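Local coordinates for probable glutamine-binding lipoprotein GlnH (GLNBP) (Mycobacterium tuberculosis, PDB 6H20) that binds aspartate, and can hold asparagine, as a solute-binding lipoprotein that probably regulates protein kinase G activity to control glutamate metabolism, at residues R258-N264 against A277-P283; T75-I81 against L266-L271; L1-M7 against V196-E202; E84-D88 against G252-I257. One frame throughout, in Å; residues are numbered along the deposited sequence.

Contact 1. Residues R258-N264 against A277-P283; sequences RNDGTWN and APAPPTP
Arg-258 NH2, which donates hydrogen bonds to both Val-137 O and Thr-136 OG1, belongs to a guanidinium that meets Pro-281 and Pro-283 across the contact; the two bonds are consistent with holding the group there. On the way to it, the extended chain runs past Pro-280, with Arg-258 CG 3.7 Å from Pro-280 CB. Arg-258 NE comes to 2.9 Å from Pro-281 O, while the Pro-283 ring lies over one face of the guanidinium, Pro-283 CB standing 3.4 Å above its plane. Trp-263 carries the second half of the contact. Its CG is anti to the backbone N (chi1 -168°), which swings the indole out over the tail. Pro-280 sits on one face: its CA makes a CH-pi contact 3.8 Å from the centroid of the Trp-263 six-membered ring, only 6° off the normal. Further along the indole, Trp-263 CZ2 packs 3.6 Å from Pro-281 CD, and Trp-263 CH2 reaches Pro-278 CG at 4.1 Å. The indole N-H is satisfied by Tyr-138 O, which fixes the ring's rotation, and the Tyr-267 ring also meets it. Away from the tail, an Asx turn marks the junction of helix 244-259 with helix 262-270: Asp-260 OD1 accepts from Thr-262 N at 2.9 Å and from Thr-262 OG1, both from the same face of the carboxylate plane. The contact itself is a C-terminal, polyproline II-like tail that follows helix 262-270 and packs its proline rings on Trp-263 and Arg-258.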
# COMPACT_ATOMS: atom_id res chain seq x y z
N ARG A 258 2.15 4.86 17.32
CA ARG A 258 2.68 3.58 17.79
C ARG A 258 2.66 3.49 19.30
O ARG A 258 2.56 2.38 19.85
CB ARG A 258 4.12 3.36 17.31
CG ARG A 258 4.25 3.16 15.81
CD ARG A 258 5.65 2.65 15.50
NE ARG A 258 6.00 2.78 14.09
CZ ARG A 258 6.59 3.85 13.55
NH1 ARG A 258 6.90 4.91 14.30
NH2 ARG A 258 6.88 3.86 12.26
N ASN A 259 2.73 4.62 20.00
CA ASN A 259 2.91 4.63 21.44
C ASN A 259 1.67 5.05 22.22
O ASN A 259 1.61 4.79 23.43
CB ASN A 259 4.08 5.56 21.80
CG ASN A 259 5.39 4.92 21.50
OD1 ASN A 259 5.85 4.06 22.27
ND2 ASN A 259 6.00 5.29 20.39
N ASP A 260 0.69 5.68 21.59
CA ASP A 260 -0.47 6.17 22.31
C ASP A 260 -1.69 5.27 22.17
O ASP A 260 -2.78 5.66 22.58
CB ASP A 260 -0.78 7.64 21.98
CG ASP A 260 -1.47 7.83 20.63
OD1 ASP A 260 -1.74 6.84 19.89
OD2 ASP A 260 -1.77 9.01 20.29
N GLY A 261 -1.53 4.09 21.57
CA GLY A 261 -2.61 3.16 21.40
C GLY A 261 -3.37 3.29 20.09
O GLY A 261 -4.18 2.41 19.77
N THR A 262 -3.13 4.35 19.32
CA THR A 262 -3.92 4.58 18.11
C THR A 262 -3.64 3.53 17.04
O THR A 262 -4.57 3.03 16.40
CB THR A 262 -3.65 5.97 17.55
OG1 THR A 262 -4.02 6.96 18.51
CG2 THR A 262 -4.46 6.20 16.28
N TRP A 263 -2.37 3.17 16.85
CA TRP A 263 -2.04 2.15 15.86
C TRP A 263 -2.74 0.84 16.18
O TRP A 263 -3.35 0.21 15.31
CB TRP A 263 -0.53 1.97 15.78
CG TRP A 263 -0.08 1.17 14.60
CD1 TRP A 263 0.34 1.65 13.40
CD2 TRP A 263 -0.02 -0.27 14.51
NE1 TRP A 263 0.67 0.62 12.56
CE2 TRP A 263 0.47 -0.57 13.21
CE3 TRP A 263 -0.30 -1.32 15.39
CZ2 TRP A 263 0.66 -1.87 12.77
CZ3 TRP A 263 -0.10 -2.62 14.94
CH2 TRP A 263 0.37 -2.88 13.64
N ASN A 264 -2.68 0.42 17.45
CA ASN A 264 -3.36 -0.81 17.85
C ASN A 264 -4.86 -0.73 17.57
O ASN A 264 -5.47 -1.70 17.09
CB ASN A 264 -3.12 -1.05 19.34
CG ASN A 264 -3.76 -2.32 19.83
OD1 ASN A 264 -3.25 -3.42 19.61
ND2 ASN A 264 -4.91 -2.18 20.49
N ALA A 277 -3.35 -8.48 16.68
CA ALA A 277 -2.47 -7.38 16.31
C ALA A 277 -1.04 -7.68 16.75
O ALA A 277 -0.82 -8.13 17.88
CB ALA A 277 -2.95 -6.10 16.99
N PRO A 278 -0.05 -7.49 15.89
CA PRO A 278 1.35 -7.56 16.32
C PRO A 278 1.71 -6.24 16.97
O PRO A 278 0.89 -5.31 17.05
CB PRO A 278 2.10 -7.73 15.00
CG PRO A 278 1.29 -6.89 14.04
CD PRO A 278 -0.16 -7.08 14.48
N ALA A 279 2.93 -6.16 17.48
CA ALA A 279 3.47 -4.86 17.84
C ALA A 279 3.56 -4.02 16.57
O ALA A 279 3.73 -4.56 15.47
CB ALA A 279 4.87 -5.02 18.43
N PRO A 280 3.43 -2.70 16.68
CA PRO A 280 3.64 -1.86 15.50
C PRO A 280 5.04 -2.05 14.98
O PRO A 280 5.97 -2.38 15.73
CB PRO A 280 3.44 -0.43 16.05
CG PRO A 280 2.78 -0.57 17.35
CD PRO A 280 3.13 -1.92 17.89
N PRO A 281 5.25 -1.85 13.68
CA PRO A 281 6.60 -1.96 13.12
C PRO A 281 7.54 -0.99 13.83
O PRO A 281 7.17 0.14 14.13
CB PRO A 281 6.43 -1.59 11.65
CG PRO A 281 4.98 -1.63 11.39
CD PRO A 281 4.26 -1.43 12.67
N THR A 282 8.74 -1.46 14.13
CA THR A 282 9.71 -0.61 14.81
C THR A 282 10.33 0.37 13.82
O THR A 282 10.81 -0.06 12.76
CB THR A 282 10.80 -1.47 15.45
OG1 THR A 282 10.22 -2.31 16.45
CG2 THR A 282 11.87 -0.60 16.08
N PRO A 283 10.30 1.67 14.10
CA PRO A 283 10.88 2.63 13.15
C PRO A 283 12.39 2.54 13.13
O PRO A 283 13.04 2.24 14.14
CB PRO A 283 10.43 3.99 13.71
CG PRO A 283 10.28 3.74 15.19
CD PRO A 283 9.73 2.33 15.28

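Contact 2. Residues T75-I81 against L266-L271; sequences TGFDVDI and LYRKWL
Trp-270 lies along the start of helix 77-90, and its CB meets Phe-77 CB at 4.0 Å. With CG anti to its own carbonyl carbon (chi1 -68°), the indole is laid over the backbone of Gly-76 and Phe-77. Trp-270 CD1 touches Phe-77 CA at 3.5 Å. Next along the ring, Trp-270 NE1 donates an almost straight hydrogen bond to Asp-80 OD2, 2.8 Å long at 174°, with the oxygen in the indole plane. The six-membered ring takes Gly-76 CA over its face, 3.5 Å from the centroid, in a CH-pi contact. On the edge of that ring, Trp-270 CZ2 comes to 3.3 Å from Thr-75 OG1. Lys-269 CG rests on the opposite face of the indole. From there the extended lysine chain reaches the same acceptor, Lys-269 NZ forming a 2.8 Å salt bridge to Asp-80 OD2. The two donors approach this oxygen from opposite faces of the carboxylate plane. Beside them, Leu-266 CD2 packs on Asp-80 CB at 3.6 Å, and the Phe-77 ring has Leu-271 CD1 over one face and Leu-266 O at its edge. Gly-76 is the N-cap of helix 77-90, whose first turns run nearly antiparallel to segment 266-270; in family 3 solute-binding proteins such C-terminal helices return to the first lobe, here near ligand-pocket residue Thr-121, whose N hydrogen-bonds Asp-78 OD2.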
# COMPACT_ATOMS: atom_id res chain seq x y z
N THR A 75 -12.94 5.42 3.43
CA THR A 75 -12.52 4.92 4.73
C THR A 75 -11.53 3.79 4.53
O THR A 75 -11.25 3.37 3.41
CB THR A 75 -13.75 4.52 5.57
OG1 THR A 75 -13.35 4.32 6.93
CG2 THR A 75 -14.40 3.26 5.01
N GLY A 76 -11.00 3.29 5.64
CA GLY A 76 -10.01 2.24 5.63
C GLY A 76 -8.81 2.59 6.49
O GLY A 76 -8.66 3.70 6.99
N PHE A 77 -7.93 1.59 6.63
CA PHE A 77 -6.71 1.75 7.44
C PHE A 77 -5.85 2.91 6.94
O PHE A 77 -5.35 3.71 7.74
CB PHE A 77 -5.92 0.44 7.43
CG PHE A 77 -4.74 0.41 8.37
CD1 PHE A 77 -3.49 0.77 7.91
CD2 PHE A 77 -4.88 -0.01 9.68
CE1 PHE A 77 -2.39 0.73 8.75
CE2 PHE A 77 -3.78 -0.04 10.54
CZ PHE A 77 -2.53 0.33 10.05
N ASP A 78 -5.63 2.99 5.62
CA ASP A 78 -4.79 4.05 5.07
C ASP A 78 -5.45 5.42 5.24
O ASP A 78 -4.76 6.41 5.53
CB ASP A 78 -4.49 3.80 3.59
CG ASP A 78 -3.32 2.84 3.38
OD1 ASP A 78 -2.50 2.65 4.30
OD2 ASP A 78 -3.21 2.33 2.24
N VAL A 79 -6.77 5.50 5.04
CA VAL A 79 -7.49 6.75 5.30
C VAL A 79 -7.28 7.20 6.74
O VAL A 79 -7.03 8.39 7.01
CB VAL A 79 -8.98 6.54 4.98
CG1 VAL A 79 -9.77 7.79 5.35
CG2 VAL A 79 -9.15 6.19 3.52
N ASP A 80 -7.35 6.26 7.68
CA ASP A 80 -7.22 6.60 9.09
C ASP A 80 -5.79 7.01 9.43
O ASP A 80 -5.60 7.94 10.22
CB ASP A 80 -7.71 5.44 9.95
CG ASP A 80 -9.23 5.32 9.96
OD1 ASP A 80 -9.92 6.28 9.53
OD2 ASP A 80 -9.73 4.26 10.39
N ILE A 81 -4.79 6.35 8.83
CA ILE A 81 -3.40 6.77 9.02
C ILE A 81 -3.22 8.21 8.55
O ILE A 81 -2.66 9.05 9.27
CB ILE A 81 -2.43 5.82 8.27
CG1 ILE A 81 -2.40 4.44 8.94
CG2 ILE A 81 -1.04 6.44 8.22
CD1 ILE A 81 -1.73 4.41 10.32
N LEU A 266 -6.38 1.07 15.29
CA LEU A 266 -6.61 1.01 13.85
C LEU A 266 -6.43 -0.40 13.31
O LEU A 266 -7.19 -0.82 12.43
CB LEU A 266 -5.70 2.00 13.12
CG LEU A 266 -5.98 3.47 13.42
CD1 LEU A 266 -5.02 4.34 12.62
CD2 LEU A 266 -7.43 3.83 13.11
N TYR A 267 -5.43 -1.13 13.79
CA TYR A 267 -5.27 -2.53 13.38
C TYR A 267 -6.50 -3.34 13.77
O TYR A 267 -7.03 -4.11 12.96
CB TYR A 267 -4.02 -3.15 14.01
CG TYR A 267 -3.59 -4.44 13.34
CD1 TYR A 267 -4.19 -5.66 13.65
CD2 TYR A 267 -2.59 -4.43 12.38
CE1 TYR A 267 -3.79 -6.84 13.02
CE2 TYR A 267 -2.18 -5.59 11.75
CZ TYR A 267 -2.78 -6.79 12.06
OH TYR A 267 -2.35 -7.93 11.41
N ARG A 268 -6.97 -3.18 15.00
CA ARG A 268 -8.14 -3.93 15.44
C ARG A 268 -9.38 -3.51 14.66
O ARG A 268 -10.28 -4.32 14.42
CB ARG A 268 -8.33 -3.78 16.94
CG ARG A 268 -7.21 -4.43 17.76
CD ARG A 268 -7.50 -4.45 19.27
NE ARG A 268 -8.04 -3.18 19.75
CZ ARG A 268 -9.34 -2.96 19.96
NH1 ARG A 268 -10.22 -3.91 19.72
NH2 ARG A 268 -9.74 -1.77 20.39
N LYS A 269 -9.45 -2.24 14.23
CA LYS A 269 -10.61 -1.77 13.49
C LYS A 269 -10.68 -2.40 12.10
O LYS A 269 -11.77 -2.74 11.62
CB LYS A 269 -10.54 -0.25 13.39
CG LYS A 269 -11.65 0.44 12.61
CD LYS A 269 -11.49 1.95 12.73
CE LYS A 269 -12.46 2.73 11.86
NZ LYS A 269 -12.07 4.17 11.84
N TRP A 270 -9.53 -2.62 11.46
CA TRP A 270 -9.48 -2.95 10.04
C TRP A 270 -8.93 -4.33 9.71
O TRP A 270 -9.34 -4.90 8.69
CB TRP A 270 -8.65 -1.89 9.28
CG TRP A 270 -9.34 -0.56 9.25
CD1 TRP A 270 -8.93 0.60 9.87
CD2 TRP A 270 -10.58 -0.26 8.61
NE1 TRP A 270 -9.84 1.61 9.63
CE2 TRP A 270 -10.86 1.11 8.86
CE3 TRP A 270 -11.48 -1.00 7.83
CZ2 TRP A 270 -12.00 1.73 8.37
CZ3 TRP A 270 -12.61 -0.38 7.35
CH2 TRP A 270 -12.86 0.98 7.61
N LEU A 271 -8.01 -4.87 10.51
CA LEU A 271 -7.14 -5.94 10.03
C LEU A 271 -7.21 -7.22 10.86
O LEU A 271 -6.34 -8.09 10.69
CB LEU A 271 -5.69 -5.44 9.96
CG LEU A 271 -5.48 -4.23 9.04
CD1 LEU A 271 -3.99 -3.86 8.97
CD2 LEU A 271 -6.05 -4.47 7.65

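Contact 3. Residues L1-M7 against V196-E202; sequences LPTPVGM and VALQQRE
The flat groups here are the Glu-202 carboxylate and the Gln-200 amide, and both side chains reach the N-terminal segment. The carboxylate meets Met-7 through OE1 alone, with Met-7 CE at 3.7 Å from Glu-202 OE1 and the sulfur slightly farther. The amide is modelled beside Leu-1 and Pro-2, but its approach to Pro-2 O is implausibly short, so its placing is doubtful. Sounder packing is made by Val-196, Pro-4 and Met-7. Val-196 CG1, anti to the backbone N (chi1 171°), abuts Pro-4 CD at 3.7 Å and also comes near Pro-2 O. Met-7 is extended as far as its sulfur and then bends at chi3 (-57°), which brings Met-7 CE to 3.9 Å from Ala-197 CB. A Schellman motif ends the helix: Glu-202 N bonds Ala-197 O, and Arg-201 N, at a residue with positive phi, bonds Leu-198 O; Glu-202 follows and meets the methionine. Several of these residues also touch crystal neighbours. The irregular segment 1-7 thus crosses the C-terminal end of helix 191-199, tied at Gly-6 O to Arg-168, just before strand 8-9 joins strand 184-188 antiparallel at the sheet.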
# COMPACT_ATOMS: atom_id res chain seq x y z
N LEU A 1 -22.69 -8.56 -17.31
CA LEU A 1 -21.54 -8.81 -16.44
C LEU A 1 -20.58 -7.63 -16.48
O LEU A 1 -20.22 -7.16 -17.56
CB LEU A 1 -20.80 -10.07 -16.90
CG LEU A 1 -21.58 -11.38 -17.02
CD1 LEU A 1 -20.76 -12.43 -17.76
CD2 LEU A 1 -22.00 -11.88 -15.64
N PRO A 2 -20.16 -7.16 -15.32
CA PRO A 2 -19.16 -6.08 -15.29
C PRO A 2 -17.83 -6.58 -15.85
O PRO A 2 -17.35 -7.66 -15.51
CB PRO A 2 -19.04 -5.74 -13.80
CG PRO A 2 -19.47 -6.99 -13.09
CD PRO A 2 -20.54 -7.60 -13.96
N THR A 3 -17.25 -5.79 -16.75
CA THR A 3 -15.89 -6.03 -17.20
C THR A 3 -15.05 -4.87 -16.70
O THR A 3 -15.27 -3.72 -17.14
CB THR A 3 -15.82 -6.11 -18.73
OG1 THR A 3 -16.59 -7.23 -19.19
CG2 THR A 3 -14.38 -6.27 -19.19
N PRO A 4 -14.10 -5.08 -15.80
CA PRO A 4 -13.27 -3.96 -15.35
C PRO A 4 -12.45 -3.42 -16.51
O PRO A 4 -11.73 -4.17 -17.19
CB PRO A 4 -12.38 -4.59 -14.26
CG PRO A 4 -12.31 -6.03 -14.62
CD PRO A 4 -13.60 -6.38 -15.32
N VAL A 5 -12.57 -2.12 -16.75
CA VAL A 5 -11.84 -1.49 -17.83
C VAL A 5 -10.35 -1.49 -17.51
O VAL A 5 -9.94 -1.23 -16.36
CB VAL A 5 -12.38 -0.07 -18.09
CG1 VAL A 5 -11.49 0.68 -19.06
CG2 VAL A 5 -13.81 -0.15 -18.61
N GLY A 6 -9.53 -1.80 -18.50
CA GLY A 6 -8.09 -1.73 -18.37
C GLY A 6 -7.38 -3.05 -18.22
O GLY A 6 -6.20 -3.06 -17.85
N MET A 7 -8.04 -4.17 -18.50
CA MET A 7 -7.42 -5.48 -18.34
C MET A 7 -6.54 -5.80 -19.54
O MET A 7 -6.98 -5.70 -20.69
CB MET A 7 -8.53 -6.53 -18.20
CG MET A 7 -8.07 -7.96 -18.02
SD MET A 7 -9.52 -9.03 -17.79
CE MET A 7 -10.25 -8.20 -16.38
N VAL A 196 -12.88 -8.85 -9.46
CA VAL A 196 -13.93 -9.04 -10.46
C VAL A 196 -13.51 -10.10 -11.48
O VAL A 196 -14.30 -10.99 -11.83
CB VAL A 196 -14.28 -7.71 -11.15
CG1 VAL A 196 -15.21 -7.94 -12.34
CG2 VAL A 196 -14.92 -6.77 -10.14
N ALA A 197 -12.27 -10.02 -11.96
CA ALA A 197 -11.79 -10.98 -12.95
C ALA A 197 -11.84 -12.41 -12.40
O ALA A 197 -12.19 -13.35 -13.13
CB ALA A 197 -10.37 -10.63 -13.37
N LEU A 198 -11.50 -12.59 -11.13
CA LEU A 198 -11.52 -13.93 -10.55
C LEU A 198 -12.96 -14.40 -10.34
O LEU A 198 -13.29 -15.56 -10.60
CB LEU A 198 -10.72 -13.96 -9.25
CG LEU A 198 -10.52 -15.32 -8.58
CD1 LEU A 198 -9.94 -16.36 -9.53
CD2 LEU A 198 -9.62 -15.15 -7.37
N GLN A 199 -13.83 -13.49 -9.90
CA GLN A 199 -15.24 -13.85 -9.75
C GLN A 199 -15.84 -14.30 -11.07
O GLN A 199 -16.70 -15.18 -11.09
CB GLN A 199 -16.02 -12.66 -9.19
CG GLN A 199 -15.71 -12.39 -7.74
CD GLN A 199 -16.35 -11.13 -7.21
OE1 GLN A 199 -16.45 -10.13 -7.91
NE2 GLN A 199 -16.76 -11.18 -5.95
N GLN A 200 -15.39 -13.71 -12.18
CA GLN A 200 -15.89 -14.07 -13.50
C GLN A 200 -15.06 -15.17 -14.15
O GLN A 200 -15.28 -15.47 -15.33
CB GLN A 200 -15.95 -12.84 -14.39
CG GLN A 200 -16.68 -11.69 -13.75
CD GLN A 200 -17.07 -10.61 -14.73
OE1 GLN A 200 -17.01 -10.80 -15.94
NE2 GLN A 200 -17.48 -9.46 -14.20
N ARG A 201 -14.13 -15.77 -13.40
CA ARG A 201 -13.29 -16.87 -13.89
C ARG A 201 -12.49 -16.48 -15.13
O ARG A 201 -12.24 -17.31 -16.01
CB ARG A 201 -14.10 -18.15 -14.11
CG ARG A 201 -14.97 -18.51 -12.92
CD ARG A 201 -15.43 -19.96 -12.98
NE ARG A 201 -15.49 -20.56 -11.64
CZ ARG A 201 -16.61 -20.73 -10.95
NH1 ARG A 201 -17.78 -20.35 -11.47
NH2 ARG A 201 -16.58 -21.29 -9.75
N GLU A 202 -12.07 -15.22 -15.20
CA GLU A 202 -11.20 -14.73 -16.27
C GLU A 202 -9.73 -14.85 -15.92
O GLU A 202 -8.88 -14.58 -16.78
CB GLU A 202 -11.55 -13.28 -16.59
CG GLU A 202 -12.97 -13.14 -17.10
CD GLU A 202 -13.41 -11.70 -17.23
OE1 GLU A 202 -12.79 -10.82 -16.60
OE2 GLU A 202 -14.39 -11.46 -17.96

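Contact 4. Residues E84-D88 against G252-I257; sequences EVARD and GTLERI
Thr-253 wedges tightly against helix 77-90, and its two branches do different work. Its chi1 of -57° sets OG1 anti to the carbonyl carbon and leaves the methyl CG2 anti to the backbone N; Thr-253 CG2 packs 3.6 Å from Glu-84 O and 4.1 Å from Val-85 CG2. The hydroxyl donates a short bond from Thr-253 OG1 to Asp-88 OD2, 2.6 Å, meeting the oxygen from above the carboxylate plane. Next to it Ile-257 CG2 touches Glu-84 CG at 3.9 Å, and the same methyl lies over one face of the Arg-256 guanidinium. Segments 84-88 and 252-257 cross at 107°, and a salt-bridge network of Glu-84, Arg-87, Asp-88 and Arg-256 joins helix 77-90 to helix 244-259 within the family 3 solute-binding fold. Arg-256 NH2 donates to Glu-84 OE1 at 2.8 Å, nearly straight (172°), using the anti lone pair of that oxygen. Arg-256 NE bonds the syn lone pair of Asp-88 OD1 at 2.9 Å, and a weak second bond from NH2 shares that oxygen. From within its own helix Arg-87 grips Glu-84 side-on, with NE to OE1 and NH2 to OE2, so that OE1 serves two arginines, and the carboxylate between them probably offsets their charges. The looser side lies around the partly exposed arginines: a water donates to Glu-84 OE1 and accepts from Arg-256 NH1 at 3.1 Å, and that NH1 also forms a salt bridge to Asp-260.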
# COMPACT_ATOMS: atom_id res chain seq x y z
N GLU A 84 -4.58 10.74 10.95
CA GLU A 84 -3.75 11.03 12.12
C GLU A 84 -2.70 12.09 11.81
O GLU A 84 -2.38 12.92 12.67
CB GLU A 84 -3.12 9.75 12.66
CG GLU A 84 -4.13 8.76 13.24
CD GLU A 84 -4.99 9.36 14.33
OE1 GLU A 84 -4.44 10.13 15.16
OE2 GLU A 84 -6.21 9.07 14.37
N VAL A 85 -2.15 12.08 10.59
CA VAL A 85 -1.28 13.17 10.16
C VAL A 85 -2.05 14.49 10.19
O VAL A 85 -1.58 15.50 10.72
CB VAL A 85 -0.69 12.89 8.77
CG1 VAL A 85 0.19 14.06 8.31
CG2 VAL A 85 0.10 11.59 8.80
N ALA A 86 -3.26 14.48 9.63
CA ALA A 86 -4.07 15.70 9.63
C ALA A 86 -4.38 16.14 11.05
O ALA A 86 -4.41 17.35 11.35
CB ALA A 86 -5.35 15.48 8.83
N ARG A 87 -4.63 15.19 11.96
CA ARG A 87 -4.86 15.56 13.35
C ARG A 87 -3.67 16.32 13.92
O ARG A 87 -3.84 17.32 14.63
CB ARG A 87 -5.15 14.32 14.20
CG ARG A 87 -5.66 14.65 15.60
CD ARG A 87 -5.50 13.46 16.56
NE ARG A 87 -6.17 12.25 16.08
CZ ARG A 87 -7.47 12.00 16.23
NH1 ARG A 87 -8.26 12.88 16.82
NH2 ARG A 87 -7.98 10.86 15.77
N ASP A 88 -2.45 15.86 13.61
CA ASP A 88 -1.26 16.53 14.12
C ASP A 88 -1.10 17.93 13.51
O ASP A 88 -0.57 18.83 14.17
CB ASP A 88 -0.01 15.69 13.83
CG ASP A 88 0.17 14.54 14.81
OD1 ASP A 88 -0.72 14.30 15.64
OD2 ASP A 88 1.22 13.88 14.73
N GLY A 252 7.00 11.89 13.21
CA GLY A 252 6.49 12.25 14.52
C GLY A 252 5.09 11.70 14.76
O GLY A 252 4.80 11.15 15.83
N THR A 253 4.20 11.83 13.77
CA THR A 253 2.87 11.25 13.88
C THR A 253 2.95 9.75 14.10
O THR A 253 2.23 9.19 14.94
CB THR A 253 2.04 11.52 12.61
OG1 THR A 253 1.96 12.94 12.39
CG2 THR A 253 0.63 10.97 12.78
N LEU A 254 3.83 9.07 13.35
CA LEU A 254 3.91 7.63 13.51
C LEU A 254 4.44 7.25 14.89
O LEU A 254 3.95 6.29 15.49
CB LEU A 254 4.75 7.01 12.38
CG LEU A 254 4.11 7.21 11.00
CD1 LEU A 254 4.95 6.60 9.89
CD2 LEU A 254 2.66 6.67 10.96
N GLU A 255 5.43 7.98 15.42
CA GLU A 255 5.84 7.74 16.80
C GLU A 255 4.68 7.92 17.76
O GLU A 255 4.48 7.10 18.68
CB GLU A 255 6.97 8.70 17.21
CG GLU A 255 8.33 8.40 16.58
CD GLU A 255 9.07 7.26 17.27
OE1 GLU A 255 8.62 6.80 18.35
OE2 GLU A 255 10.11 6.83 16.73
N ARG A 256 3.88 8.97 17.57
CA ARG A 256 2.72 9.16 18.44
C ARG A 256 1.78 7.97 18.39
O ARG A 256 1.42 7.41 19.44
CB ARG A 256 1.96 10.44 18.09
CG ARG A 256 0.80 10.63 19.05
CD ARG A 256 0.02 11.89 18.77
NE ARG A 256 -0.55 11.98 17.42
CZ ARG A 256 -1.66 11.37 17.02
NH1 ARG A 256 -2.31 10.55 17.85
NH2 ARG A 256 -2.13 11.56 15.79
N ILE A 257 1.37 7.55 17.19
CA ILE A 257 0.33 6.51 17.13
C ILE A 257 0.86 5.14 17.52
O ILE A 257 0.10 4.30 18.02
CB ILE A 257 -0.42 6.51 15.78
CG1 ILE A 257 0.49 6.06 14.64
CG2 ILE A 257 -1.05 7.86 15.52
CD1 ILE A 257 -0.29 5.79 13.32
O HOH W 1 -5.18 9.41 17.74

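Contacts 1, 2 and 4 form one cluster on helix 77-90 and the successive helices 244-259 and 262-270: contacts 1 and 2 share 262-270, 1 and 4 share 244-259, and 2 and 4 share 77-90. Their centres lie 12 to 14 Å apart. Trp-263 N comes 2.9 Å from Ile-257 O, a probable hydrogen bond tying contacts 1 and 4, and Ile-81 CD1 packs 3.6 Å from Ile-257 CD1 between contacts 2 and 4. Contact 3 stands apart, about 27 Å from contact 2 and 38 Å from contact 4, centre to centre. The bound asparagine is about 12 Å from the side chain of Phe-77 (contact 2) and about 13 Å from that of Pro-281 (contact 1).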